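Rbsd/fucu transport protein family protein (Streptococcus pneumoniae, PDB 4A34) binds L-fucose in pockets formed between subunits and, as a fucose mutarotase, probably interconverts the alpha and beta anomers of the sugar. Local coordinates at residues E25-A31 and A118-T124; M61-V67 and L135-V140; S69-N75 and T102-R108; P83-Y89 and S128-I133. One frame throughout, in Å; residues are numbered along the deposited sequence.

Contact 1 of 4, residues E25-A31 and A118-T124. With FUL (beta-L-fucopyranose), chain B.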
# COMPACT_ATOMS: atom_id res chain seq x y z
N GLU I 25 -18.50 -16.43 11.08
CA GLU I 25 -19.50 -16.77 10.07
C GLU I 25 -18.97 -16.52 8.66
O GLU I 25 -18.08 -15.69 8.46
CB GLU I 25 -20.80 -16.00 10.31
CG GLU I 25 -21.49 -16.38 11.61
CD GLU I 25 -22.64 -15.45 11.97
OE1 GLU I 25 -23.21 -14.80 11.08
OE2 GLU I 25 -22.97 -15.37 13.17
N ILE I 26 -19.51 -17.26 7.70
CA ILE I 26 -19.16 -17.09 6.29
C ILE I 26 -20.40 -17.23 5.43
O ILE I 26 -21.20 -18.13 5.63
CB ILE I 26 -18.05 -18.09 5.81
CG1 ILE I 26 -17.75 -17.87 4.32
CG2 ILE I 26 -18.43 -19.53 6.14
CD1 ILE I 26 -16.64 -18.68 3.77
N VAL I 27 -20.53 -16.33 4.45
CA VAL I 27 -21.71 -16.27 3.60
C VAL I 27 -21.42 -16.87 2.24
O VAL I 27 -20.46 -16.48 1.57
CB VAL I 27 -22.21 -14.82 3.42
CG1 VAL I 27 -23.48 -14.79 2.60
CG2 VAL I 27 -22.47 -14.16 4.78
N LEU I 28 -22.25 -17.82 1.84
CA LEU I 28 -22.17 -18.36 0.50
C LEU I 28 -23.21 -17.59 -0.30
O LEU I 28 -24.41 -17.85 -0.20
CB LEU I 28 -22.43 -19.88 0.50
CG LEU I 28 -21.63 -20.72 1.52
CD1 LEU I 28 -22.00 -22.20 1.49
CD2 LEU I 28 -20.12 -20.57 1.33
N ALA I 29 -22.74 -16.61 -1.06
CA ALA I 29 -23.64 -15.70 -1.75
C ALA I 29 -23.95 -16.17 -3.16
O ALA I 29 -23.07 -16.67 -3.86
CB ALA I 29 -23.05 -14.31 -1.77
N ASP I 30 -25.20 -15.99 -3.59
CA ASP I 30 -25.58 -16.36 -4.95
C ASP I 30 -25.28 -15.24 -5.94
O ASP I 30 -24.99 -14.12 -5.54
CB ASP I 30 -27.04 -16.84 -5.02
CG ASP I 30 -28.08 -15.73 -4.77
OD1 ASP I 30 -27.88 -14.56 -5.18
OD2 ASP I 30 -29.12 -16.06 -4.17
N ALA I 31 -25.37 -15.56 -7.23
CA ALA I 31 -24.92 -14.66 -8.29
C ALA I 31 -25.56 -13.28 -8.24
O ALA I 31 -24.93 -12.30 -8.63
CB ALA I 31 -25.16 -15.29 -9.65
N ALA I 118 -20.10 -10.76 8.87
CA ALA I 118 -19.50 -12.07 8.64
C ALA I 118 -18.03 -11.89 8.30
O ALA I 118 -17.63 -10.83 7.81
CB ALA I 118 -20.22 -12.82 7.54
N TYR I 119 -17.24 -12.93 8.55
CA TYR I 119 -15.81 -12.88 8.29
C TYR I 119 -15.55 -12.77 6.80
O TYR I 119 -14.66 -12.04 6.38
CB TYR I 119 -15.08 -14.08 8.88
CG TYR I 119 -13.58 -13.99 8.77
CD1 TYR I 119 -12.86 -13.03 9.48
CD2 TYR I 119 -12.87 -14.86 7.95
CE1 TYR I 119 -11.47 -12.95 9.38
CE2 TYR I 119 -11.49 -14.79 7.85
CZ TYR I 119 -10.80 -13.83 8.57
OH TYR I 119 -9.42 -13.76 8.46
N ALA I 120 -16.32 -13.49 6.00
CA ALA I 120 -16.16 -13.44 4.56
C ALA I 120 -17.44 -13.79 3.81
O ALA I 120 -18.28 -14.58 4.28
CB ALA I 120 -15.03 -14.35 4.12
N ILE I 121 -17.57 -13.18 2.64
CA ILE I 121 -18.59 -13.58 1.70
C ILE I 121 -17.88 -14.15 0.48
O ILE I 121 -16.92 -13.56 -0.04
CB ILE I 121 -19.48 -12.38 1.29
CG1 ILE I 121 -20.13 -11.74 2.53
CG2 ILE I 121 -20.50 -12.83 0.23
CD1 ILE I 121 -21.08 -10.60 2.24
N VAL I 122 -18.33 -15.32 0.05
CA VAL I 122 -17.93 -15.88 -1.24
C VAL I 122 -19.04 -15.70 -2.28
O VAL I 122 -20.15 -16.17 -2.10
CB VAL I 122 -17.44 -17.36 -1.14
CG1 VAL I 122 -18.22 -18.13 -0.12
CG2 VAL I 122 -17.49 -18.05 -2.48
N ALA I 123 -18.72 -14.98 -3.35
CA ALA I 123 -19.62 -14.83 -4.48
C ALA I 123 -19.55 -16.08 -5.36
O ALA I 123 -18.48 -16.44 -5.86
CB ALA I 123 -19.26 -13.59 -5.28
N THR I 124 -20.67 -16.75 -5.54
CA THR I 124 -20.71 -17.96 -6.34
C THR I 124 -21.40 -17.70 -7.67
O THR I 124 -21.81 -16.57 -7.95
CB THR I 124 -21.43 -19.09 -5.59
OG1 THR I 124 -22.82 -18.78 -5.53
CG2 THR I 124 -20.86 -19.26 -4.17
C1 FUL B . -31.15 -10.81 -3.45
C2 FUL B . -30.51 -12.07 -4.05
O2 FUL B . -29.41 -12.51 -3.29
C3 FUL B . -31.57 -13.16 -4.07
O3 FUL B . -31.08 -14.33 -4.67
C4 FUL B . -32.80 -12.69 -4.82
O4 FUL B . -32.42 -12.41 -6.14
C5 FUL B . -33.31 -11.41 -4.17
C6 FUL B . -34.60 -10.94 -4.82
O5 FUL B . -32.27 -10.44 -4.24
O1 FUL B . -30.25 -9.74 -3.37
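Thr124 gives two donors to one acceptor: its hydroxyl OG1 lies 2.7 Å from Ala29 O, and its backbone N lies 2.9 Å from the same Ala29 O. The two reach that oxygen from opposite faces of the carbonyl plane, which fixes the peptide just before Asp30. A chi1 of 71° places OG1 between the backbone N and the carbonyl carbon of Thr124, where the hydroxyl can share an acceptor with its own amide. Asp30 turns away from 118-124 and spends its carboxylate on fucose. Asp30 OD2 accepts from fucose O3 at 2.7 Å, and Asp30 OD1 from fucose O2 at a longer 3.2 Å; Ala131 N also donates to OD2. His22 of a neighbouring subunit holds the same sugar.

Behind this site runs a parallel ladder, in which Val27 N bonds to Ala120 O, Val122 N to Val27 O (2.9 Å) and Ala29 N to Val122 O. Strands 25-29 and 120-124, 17° apart in direction, are inner neighbours of the mixed sheet of this RbsD/FucU-family subunit. On one face Leu28 CD2 meets Val122 CG1 at 3.4 Å, the side chains lying side by side, and helix 50-60 touches Leu28. On the other, Val27 CB approaches Ile121 CG1 at 3.8 Å and Ala29 CB lies 3.6 Å from Ile121 CG2, with Ser35 of helix 35-38 against both Ala29 and Ile121.

Contact 2 of 4, residues M61-V67 and L135-V140. With FUL (beta-L-fucopyranose), chain C.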
# COMPACT_ATOMS: atom_id res chain seq x y z
N MET I 61 -15.46 -28.00 7.79
CA MET I 61 -15.76 -27.03 8.84
C MET I 61 -17.01 -27.39 9.67
O MET I 61 -18.12 -27.39 9.15
CB MET I 61 -15.91 -25.64 8.22
CG MET I 61 -16.07 -24.51 9.23
SD MET I 61 -16.62 -22.98 8.43
CE MET I 61 -18.38 -23.28 8.25
N PRO I 62 -16.82 -27.68 10.97
CA PRO I 62 -17.93 -28.00 11.86
C PRO I 62 -18.80 -26.78 12.12
O PRO I 62 -18.30 -25.65 12.08
CB PRO I 62 -17.24 -28.40 13.16
CG PRO I 62 -15.85 -28.72 12.77
CD PRO I 62 -15.54 -27.77 11.67
N LEU I 63 -20.07 -27.01 12.40
CA LEU I 63 -20.97 -25.90 12.66
C LEU I 63 -21.07 -25.64 14.15
O LEU I 63 -20.92 -26.55 14.97
CB LEU I 63 -22.35 -26.14 12.03
CG LEU I 63 -22.41 -26.07 10.50
CD1 LEU I 63 -23.73 -26.59 9.99
CD2 LEU I 63 -22.15 -24.65 9.95
N ASP I 64 -21.31 -24.38 14.49
CA ASP I 64 -21.36 -23.93 15.87
C ASP I 64 -22.54 -24.52 16.65
O ASP I 64 -23.70 -24.21 16.37
CB ASP I 64 -21.39 -22.40 15.91
CG ASP I 64 -20.96 -21.84 17.25
OD1 ASP I 64 -20.68 -22.62 18.19
OD2 ASP I 64 -20.88 -20.60 17.35
N SER I 65 -22.22 -25.34 17.64
CA SER I 65 -23.21 -25.97 18.50
C SER I 65 -23.62 -25.07 19.66
O SER I 65 -24.60 -25.34 20.35
CB SER I 65 -22.64 -27.27 19.06
OG SER I 65 -21.67 -26.98 20.05
N TYR I 66 -22.87 -24.00 19.87
CA TYR I 66 -23.02 -23.14 21.05
C TYR I 66 -24.13 -22.09 20.92
O TYR I 66 -24.34 -21.26 21.80
CB TYR I 66 -21.67 -22.49 21.41
CG TYR I 66 -20.71 -23.43 22.10
CD1 TYR I 66 -20.05 -24.45 21.39
CD2 TYR I 66 -20.46 -23.32 23.46
CE1 TYR I 66 -19.18 -25.32 22.03
CE2 TYR I 66 -19.58 -24.20 24.10
CZ TYR I 66 -18.95 -25.19 23.38
OH TYR I 66 -18.10 -26.03 24.03
N VAL I 67 -24.85 -22.16 19.80
CA VAL I 67 -25.98 -21.25 19.52
C VAL I 67 -27.11 -22.06 18.92
O VAL I 67 -26.89 -23.19 18.46
CB VAL I 67 -25.60 -20.09 18.53
CG1 VAL I 67 -24.53 -19.18 19.13
CG2 VAL I 67 -25.16 -20.63 17.17
N LEU I 135 -23.10 -19.69 7.33
CA LEU I 135 -22.61 -20.79 8.14
C LEU I 135 -21.74 -20.22 9.24
O LEU I 135 -20.93 -19.32 8.98
CB LEU I 135 -21.80 -21.75 7.27
CG LEU I 135 -22.47 -22.34 6.03
CD1 LEU I 135 -21.43 -23.08 5.20
CD2 LEU I 135 -23.61 -23.28 6.42
N LYS I 136 -21.90 -20.75 10.45
CA LYS I 136 -21.14 -20.29 11.61
C LYS I 136 -20.20 -21.39 12.14
O LYS I 136 -20.65 -22.43 12.60
CB LYS I 136 -22.08 -19.79 12.72
CG LYS I 136 -21.36 -19.17 13.92
CD LYS I 136 -22.27 -19.07 15.15
CE LYS I 136 -22.88 -17.70 15.29
NZ LYS I 136 -21.89 -16.68 15.71
N LYS I 137 -18.90 -21.13 12.08
CA LYS I 137 -17.85 -22.10 12.41
C LYS I 137 -17.88 -22.59 13.87
O LYS I 137 -17.91 -21.79 14.81
CB LYS I 137 -16.47 -21.53 12.05
CG LYS I 137 -15.30 -22.42 12.46
CD LYS I 137 -14.03 -22.07 11.72
CE LYS I 137 -13.00 -23.17 11.84
NZ LYS I 137 -11.83 -22.89 10.96
N GLY I 138 -17.85 -23.92 14.02
CA GLY I 138 -17.86 -24.56 15.34
C GLY I 138 -16.48 -25.01 15.80
O GLY I 138 -15.50 -24.89 15.06
N VAL I 139 -16.42 -25.52 17.02
CA VAL I 139 -15.18 -26.00 17.63
C VAL I 139 -14.64 -27.24 16.91
O VAL I 139 -15.41 -28.10 16.48
CB VAL I 139 -15.39 -26.31 19.13
CG1 VAL I 139 -14.09 -26.66 19.81
CG2 VAL I 139 -16.04 -25.13 19.84
N VAL I 140 -13.32 -27.31 16.77
CA VAL I 140 -12.66 -28.51 16.24
C VAL I 140 -11.95 -29.21 17.40
O VAL I 140 -11.00 -28.68 17.98
CB VAL I 140 -11.67 -28.16 15.10
CG1 VAL I 140 -10.89 -29.39 14.65
CG2 VAL I 140 -12.40 -27.53 13.92
C1 FUL C . -13.52 -20.39 21.97
C2 FUL C . -12.30 -21.32 21.89
O2 FUL C . -11.13 -20.54 21.89
C3 FUL C . -12.32 -22.23 23.12
O3 FUL C . -11.30 -23.19 23.10
C4 FUL C . -13.67 -22.94 23.21
O4 FUL C . -13.80 -23.75 22.06
C5 FUL C . -14.79 -21.90 23.21
C6 FUL C . -16.16 -22.56 23.36
O5 FUL C . -14.71 -21.16 22.01
O1 FUL C . -13.55 -19.48 20.90
O HOH W 1 -19.29 -26.78 17.98
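Tyr66 meets Val139 through ring atom CE1, 3.8 Å from Val139 CG2, while one face of the ring carries fucose C6, set 3.8 Å above the plane and offset toward the rim. His22 meets the same ring edge-to-face. This is one wall of a fucose pocket, and Val139 CG2 adds to it at 3.4 Å from fucose O4. Asp30, Tyr112, Tyr130 and Asn132 of a neighbouring subunit supply further hydrogen bonds to the sugar. The loop is shaped by an Asx turn: Tyr66 N donates to Asp64 OD1 at 3.1 Å, arriving from above the carboxylate plane. His22 NE2 also bonds to Asp64 OD1 and His22 ND1 to fucose, which would make Asp64 a second-shell residue that probably orients His22.

Two backbone bonds tie the loop to the end of strand 133-136, Gly138 N to Pro62 O at 2.6 Å and Asp64 N to Lys136 O at 2.8 Å, forming a single bridge. Lys136 bends at chi3 and chi4, passing its methylenes beside Asp64 and Val67 before NZ reaches a salt bridge with Glu25. Met61 lies across the strand end, its SD 3.9 Å from Lys137 CB and its terminal CE equally far from Leu135 CB.

Contact 3 of 4, residues S69-N75 and T102-R108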
# COMPACT_ATOMS: atom_id res chain seq x y z
N SER I 69 -29.11 -21.18 16.15
CA SER I 69 -29.02 -21.16 14.70
C SER I 69 -27.58 -21.00 14.21
O SER I 69 -26.96 -19.95 14.39
CB SER I 69 -29.91 -20.07 14.12
OG SER I 69 -29.97 -20.19 12.70
N SER I 70 -27.07 -22.05 13.58
CA SER I 70 -25.75 -22.00 12.97
C SER I 70 -25.85 -21.79 11.46
O SER I 70 -24.85 -21.54 10.79
CB SER I 70 -24.96 -23.28 13.29
OG SER I 70 -25.38 -24.34 12.45
N ILE I 71 -27.07 -21.90 10.93
CA ILE I 71 -27.34 -21.75 9.49
C ILE I 71 -28.54 -20.81 9.26
O ILE I 71 -29.56 -20.91 9.95
CB ILE I 71 -27.59 -23.13 8.82
CG1 ILE I 71 -26.33 -23.99 8.88
CG2 ILE I 71 -28.04 -22.98 7.38
CD1 ILE I 71 -26.60 -25.47 8.86
N GLN I 72 -28.40 -19.88 8.32
CA GLN I 72 -29.49 -18.97 7.98
C GLN I 72 -29.72 -18.93 6.48
O GLN I 72 -28.77 -18.88 5.70
CB GLN I 72 -29.21 -17.55 8.47
CG GLN I 72 -29.25 -17.35 9.97
CD GLN I 72 -27.93 -17.67 10.62
OE1 GLN I 72 -26.90 -17.06 10.32
NE2 GLN I 72 -27.95 -18.65 11.52
N PHE I 73 -30.99 -18.95 6.08
CA PHE I 73 -31.33 -18.70 4.69
C PHE I 73 -31.97 -17.32 4.59
O PHE I 73 -32.22 -16.69 5.61
CB PHE I 73 -32.26 -19.79 4.12
CG PHE I 73 -31.68 -21.18 4.16
CD1 PHE I 73 -30.31 -21.40 4.22
CD2 PHE I 73 -32.52 -22.28 4.08
CE1 PHE I 73 -29.79 -22.70 4.24
CE2 PHE I 73 -32.01 -23.58 4.10
CZ PHE I 73 -30.64 -23.79 4.19
N MET I 74 -32.19 -16.85 3.37
CA MET I 74 -32.84 -15.57 3.16
C MET I 74 -34.28 -15.83 2.76
O MET I 74 -34.54 -16.41 1.70
CB MET I 74 -32.13 -14.76 2.07
CG MET I 74 -32.85 -13.47 1.69
SD MET I 74 -32.10 -12.60 0.29
CE MET I 74 -30.66 -11.87 1.07
N ASN I 75 -35.22 -15.40 3.60
CA ASN I 75 -36.64 -15.62 3.34
C ASN I 75 -37.15 -14.87 2.11
O ASN I 75 -36.63 -13.82 1.74
CB ASN I 75 -37.49 -15.29 4.56
CG ASN I 75 -38.68 -16.23 4.72
OD1 ASN I 75 -39.19 -16.79 3.74
ND2 ASN I 75 -39.13 -16.42 5.96
N THR I 102 -31.47 -26.17 13.39
CA THR I 102 -30.54 -25.04 13.47
C THR I 102 -30.74 -24.01 12.36
O THR I 102 -30.26 -22.88 12.47
CB THR I 102 -29.05 -25.50 13.51
OG1 THR I 102 -28.25 -24.49 14.11
CG2 THR I 102 -28.54 -25.79 12.12
N ILE I 103 -31.43 -24.40 11.28
CA ILE I 103 -31.73 -23.47 10.18
C ILE I 103 -32.79 -22.46 10.60
O ILE I 103 -33.86 -22.84 11.09
CB ILE I 103 -32.20 -24.20 8.90
CG1 ILE I 103 -31.10 -25.11 8.35
CG2 ILE I 103 -32.65 -23.19 7.83
CD1 ILE I 103 -31.53 -26.02 7.23
N THR I 104 -32.48 -21.17 10.43
CA THR I 104 -33.46 -20.11 10.61
C THR I 104 -33.48 -19.24 9.35
O THR I 104 -32.69 -19.46 8.43
CB THR I 104 -33.23 -19.26 11.89
OG1 THR I 104 -31.98 -18.57 11.81
CG2 THR I 104 -33.25 -20.14 13.16
N TYR I 105 -34.40 -18.29 9.29
CA TYR I 105 -34.64 -17.53 8.06
C TYR I 105 -34.71 -16.04 8.35
O TYR I 105 -35.38 -15.60 9.28
CB TYR I 105 -35.93 -18.02 7.38
CG TYR I 105 -35.94 -19.51 7.09
CD1 TYR I 105 -36.29 -20.43 8.08
CD2 TYR I 105 -35.58 -20.00 5.84
CE1 TYR I 105 -36.28 -21.80 7.83
CE2 TYR I 105 -35.58 -21.37 5.57
CZ TYR I 105 -35.93 -22.27 6.57
OH TYR I 105 -35.92 -23.64 6.33
N LEU I 106 -34.00 -15.26 7.54
CA LEU I 106 -33.91 -13.83 7.79
C LEU I 106 -34.57 -13.03 6.68
O LEU I 106 -34.53 -13.42 5.51
CB LEU I 106 -32.44 -13.40 7.94
CG LEU I 106 -31.49 -14.12 8.91
CD1 LEU I 106 -30.13 -13.45 8.91
CD2 LEU I 106 -32.04 -14.15 10.31
N ARG I 107 -35.18 -11.91 7.07
CA ARG I 107 -35.68 -10.91 6.14
C ARG I 107 -34.51 -10.38 5.30
O ARG I 107 -33.45 -10.07 5.84
CB ARG I 107 -36.30 -9.74 6.90
CG ARG I 107 -37.70 -9.96 7.42
CD ARG I 107 -38.31 -8.64 7.97
NE ARG I 107 -37.39 -7.90 8.85
CZ ARG I 107 -36.87 -6.70 8.59
NH1 ARG I 107 -37.18 -6.06 7.46
NH2 ARG I 107 -36.05 -6.12 9.45
N ARG I 108 -34.72 -10.27 3.98
CA ARG I 108 -33.70 -9.75 3.06
C ARG I 108 -32.82 -8.71 3.76
O ARG I 108 -31.59 -8.81 3.75
CB ARG I 108 -34.34 -9.16 1.80
CG ARG I 108 -33.49 -9.34 0.54
CD ARG I 108 -34.27 -9.08 -0.76
NE ARG I 108 -33.79 -7.87 -1.44
CZ ARG I 108 -34.48 -6.74 -1.55
NH1 ARG I 108 -35.70 -6.64 -1.02
NH2 ARG I 108 -33.96 -5.69 -2.18
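Ser69 OG donates to Thr102 O at 2.7 Å, and Thr104 OG1 lies close to the same hydroxyl. Ser70 N donates at 2.8 Å to Thr102 OG1, which also bonds to Asp68 O. Beyond this polar start the backbones join in register, with Thr104 N bonded to Ile71 O, Phe73 N to Thr104 O, Leu106 N to Phe73 O and Asn75 N to Leu106 O. On the face of Ile71, Phe73 and Tyr105, the methyl CG2 of Ile103 sits over the Phe73 ring in a CH-pi contact, 4.0 Å from its centroid. Phe73 and Tyr105 run side by side, but their ring planes stand at 77°, and the closest atoms are Phe73 CD2 and Tyr105 CE2 at 3.5 Å. On the other face Met74 SD touches Arg108 CG at 3.6 Å.

Further residues lie around these groups. Gln72 bends at chi2 (85°), bringing NE2 back to donate to Ser69 OG at 2.8 Å, in the plane of the amide. Trp86 meets the rings of both Phe73 and Tyr105, and Tyr112 OH bonds to Arg108 NE. Parallel neighbours 71-74 and 103-106, the latter the outermost strand of the sheet within the chain, form with helix 85-93 a beta-alpha-beta crossover.

Contact 4 of 4, residues P83-Y89 and S128-I133. With FUL (beta-L-fucopyranose), chain B.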
# COMPACT_ATOMS: atom_id res chain seq x y z
N PRO I 83 -37.67 -21.38 -3.08
CA PRO I 83 -36.78 -22.00 -4.06
C PRO I 83 -36.61 -23.50 -3.81
O PRO I 83 -36.65 -23.94 -2.65
CB PRO I 83 -35.46 -21.24 -3.86
CG PRO I 83 -35.50 -20.76 -2.45
CD PRO I 83 -36.95 -20.58 -2.08
N LYS I 84 -36.47 -24.27 -4.89
CA LYS I 84 -36.31 -25.72 -4.79
C LYS I 84 -34.98 -26.08 -4.12
O LYS I 84 -34.87 -27.09 -3.40
CB LYS I 84 -36.41 -26.36 -6.18
N ILE I 85 -33.97 -25.23 -4.36
CA ILE I 85 -32.63 -25.42 -3.81
C ILE I 85 -32.59 -25.60 -2.27
O ILE I 85 -31.64 -26.19 -1.74
CB ILE I 85 -31.65 -24.30 -4.30
CG1 ILE I 85 -30.19 -24.77 -4.21
CG2 ILE I 85 -31.90 -22.95 -3.58
CD1 ILE I 85 -29.23 -24.09 -5.19
N TRP I 86 -33.61 -25.11 -1.56
CA TRP I 86 -33.66 -25.25 -0.10
C TRP I 86 -33.76 -26.72 0.32
O TRP I 86 -33.16 -27.12 1.30
CB TRP I 86 -34.81 -24.43 0.51
CG TRP I 86 -34.54 -22.93 0.58
CD1 TRP I 86 -33.45 -22.27 0.09
CD2 TRP I 86 -35.40 -21.93 1.14
NE1 TRP I 86 -33.57 -20.92 0.33
CE2 TRP I 86 -34.76 -20.68 0.97
CE3 TRP I 86 -36.65 -21.96 1.78
CZ2 TRP I 86 -35.32 -19.47 1.41
CZ3 TRP I 86 -37.21 -20.76 2.23
CH2 TRP I 86 -36.54 -19.53 2.04
N GLY I 87 -34.51 -27.51 -0.45
CA GLY I 87 -34.55 -28.96 -0.25
C GLY I 87 -33.17 -29.57 -0.43
O GLY I 87 -32.68 -30.31 0.44
N THR I 88 -32.53 -29.22 -1.55
CA THR I 88 -31.16 -29.61 -1.85
C THR I 88 -30.21 -29.29 -0.69
O THR I 88 -29.39 -30.14 -0.30
CB THR I 88 -30.66 -28.90 -3.13
OG1 THR I 88 -31.74 -28.79 -4.07
CG2 THR I 88 -29.52 -29.67 -3.75
N TYR I 89 -30.33 -28.08 -0.15
CA TYR I 89 -29.54 -27.65 1.01
C TYR I 89 -29.86 -28.49 2.24
O TYR I 89 -28.95 -28.91 2.96
CB TYR I 89 -29.78 -26.18 1.36
CG TYR I 89 -29.26 -25.17 0.36
CD1 TYR I 89 -28.25 -25.48 -0.53
CD2 TYR I 89 -29.80 -23.89 0.33
CE1 TYR I 89 -27.78 -24.54 -1.45
CE2 TYR I 89 -29.34 -22.95 -0.58
CZ TYR I 89 -28.34 -23.28 -1.46
OH TYR I 89 -27.89 -22.35 -2.35
N SER I 128 -29.80 -19.68 -9.04
CA SER I 128 -31.05 -19.89 -8.30
C SER I 128 -31.31 -18.77 -7.29
O SER I 128 -30.37 -18.30 -6.64
CB SER I 128 -31.03 -21.24 -7.59
OG SER I 128 -31.99 -21.26 -6.55
N LEU I 129 -32.57 -18.36 -7.16
CA LEU I 129 -32.93 -17.23 -6.29
C LEU I 129 -33.00 -17.61 -4.82
O LEU I 129 -33.29 -18.75 -4.47
CB LEU I 129 -34.26 -16.60 -6.71
CG LEU I 129 -34.46 -15.97 -8.09
CD1 LEU I 129 -33.20 -15.23 -8.57
CD2 LEU I 129 -34.90 -17.02 -9.12
N TYR I 130 -32.73 -16.63 -3.95
CA TYR I 130 -32.82 -16.78 -2.50
C TYR I 130 -32.03 -18.00 -2.04
O TYR I 130 -32.52 -18.83 -1.26
CB TYR I 130 -34.29 -16.85 -2.07
CG TYR I 130 -35.08 -15.58 -2.33
CD1 TYR I 130 -35.06 -14.53 -1.41
CD2 TYR I 130 -35.83 -15.42 -3.50
CE1 TYR I 130 -35.77 -13.36 -1.63
CE2 TYR I 130 -36.55 -14.24 -3.74
CZ TYR I 130 -36.51 -13.22 -2.79
OH TYR I 130 -37.22 -12.04 -2.99
N ALA I 131 -30.78 -18.07 -2.52
CA ALA I 131 -29.96 -19.28 -2.42
C ALA I 131 -28.77 -19.08 -1.50
O ALA I 131 -27.89 -19.93 -1.40
CB ALA I 131 -29.48 -19.70 -3.81
N ASN I 132 -28.78 -17.93 -0.83
CA ASN I 132 -27.69 -17.52 0.03
C ASN I 132 -27.73 -18.27 1.35
O ASN I 132 -28.81 -18.55 1.86
CB ASN I 132 -27.82 -16.01 0.26
CG ASN I 132 -27.85 -15.22 -1.03
OD1 ASN I 132 -26.81 -15.02 -1.66
ND2 ASN I 132 -29.03 -14.77 -1.44
N ILE I 133 -26.57 -18.60 1.90
CA ILE I 133 -26.50 -19.31 3.18
C ILE I 133 -25.51 -18.60 4.07
O ILE I 133 -24.54 -18.04 3.57
CB ILE I 133 -26.05 -20.79 3.01
CG1 ILE I 133 -26.79 -21.50 1.88
CG2 ILE I 133 -26.23 -21.57 4.31
CD1 ILE I 133 -26.33 -22.93 1.66
C1 FUL B . -31.15 -10.81 -3.45
C2 FUL B . -30.51 -12.07 -4.05
O2 FUL B . -29.41 -12.51 -3.29
C3 FUL B . -31.57 -13.16 -4.07
O3 FUL B . -31.08 -14.33 -4.67
C4 FUL B . -32.80 -12.69 -4.82
O4 FUL B . -32.42 -12.41 -6.14
C5 FUL B . -33.31 -11.41 -4.17
C6 FUL B . -34.60 -10.94 -4.82
O5 FUL B . -32.27 -10.44 -4.24
O1 FUL B . -30.25 -9.74 -3.37
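Tyr89 and Ile133 approach from opposite directions, and the methyl CD1 of Ile133 comes down on the centre of the phenol ring, 3.5 Å from its centroid and only 4° off the ring normal, a nearly ideal CH-pi placement. Tyr89 CG stands anti to the carbonyl carbon, beside the backbone N, which carries the ring to the Ile133 side. The opposite face of the ring is taken by Ile85 O, from one turn earlier in the helix. Held between these two, Tyr89 sends its hydroxyl outward at the edge: OH donates to Ala131 O at 2.6 Å, in the carbonyl plane and on a lone pair.

Trp86 meets the neighbouring peptide differently. Its NE1 lies 2.8 Å from Tyr130 O with a C=O...N angle of 174°, although the oxygen is tilted 24° from the indole plane. Pro83 CG lies over one face of this indole, toward the rim, and Pro83 CB touches Leu129 O at 3.4 Å. The start of helix 85-93 thus grips two successive carbonyls of the loop that leads into strand 133-136, and that loop is a wall of the fucose pocket. Tyr130 has a left-handed backbone conformation, and its amide points to the sugar: Tyr130 N donates to fucose O3 at 2.9 Å. Its ring lies against the sugar, with C4 over the ring centre at 4.1 Å above the plane, and Tyr130 OH bonds to Asp80. Asn132 turns away from the helix, and its ND2 donates to fucose O2 at 2.9 Å. Tyr66 of a neighbouring subunit packs on Tyr130. At the Ser128 end of the loop, Ile85 CG2 rests 3.4 Å from Ser128 OG.

In the fold
Contact 1 is the most buried, its centre about 6 Å from that of the chain; the other three lie 10 to 12 Å out and are partly buried. Contacts 1 and 3 are parallel strand pairs of one sheet, regular in their bonding, whereas contact 2 has one isolated backbone bridge, and contact 4 is held by side-chain donors, Trp86 NE1 and Tyr89 OH, to loop carbonyls. Strand 133-136 connects them: Leu28 N bonds to Ile133 O, and Lys136 N probably to Ser70 O. Contacts 1 and 4 meet at one fucose, with Asn132 OD1 receiving Asp30 N, while contact 2, about 21 Å from contact 4 between centres, lines a second fucose shared with another subunit.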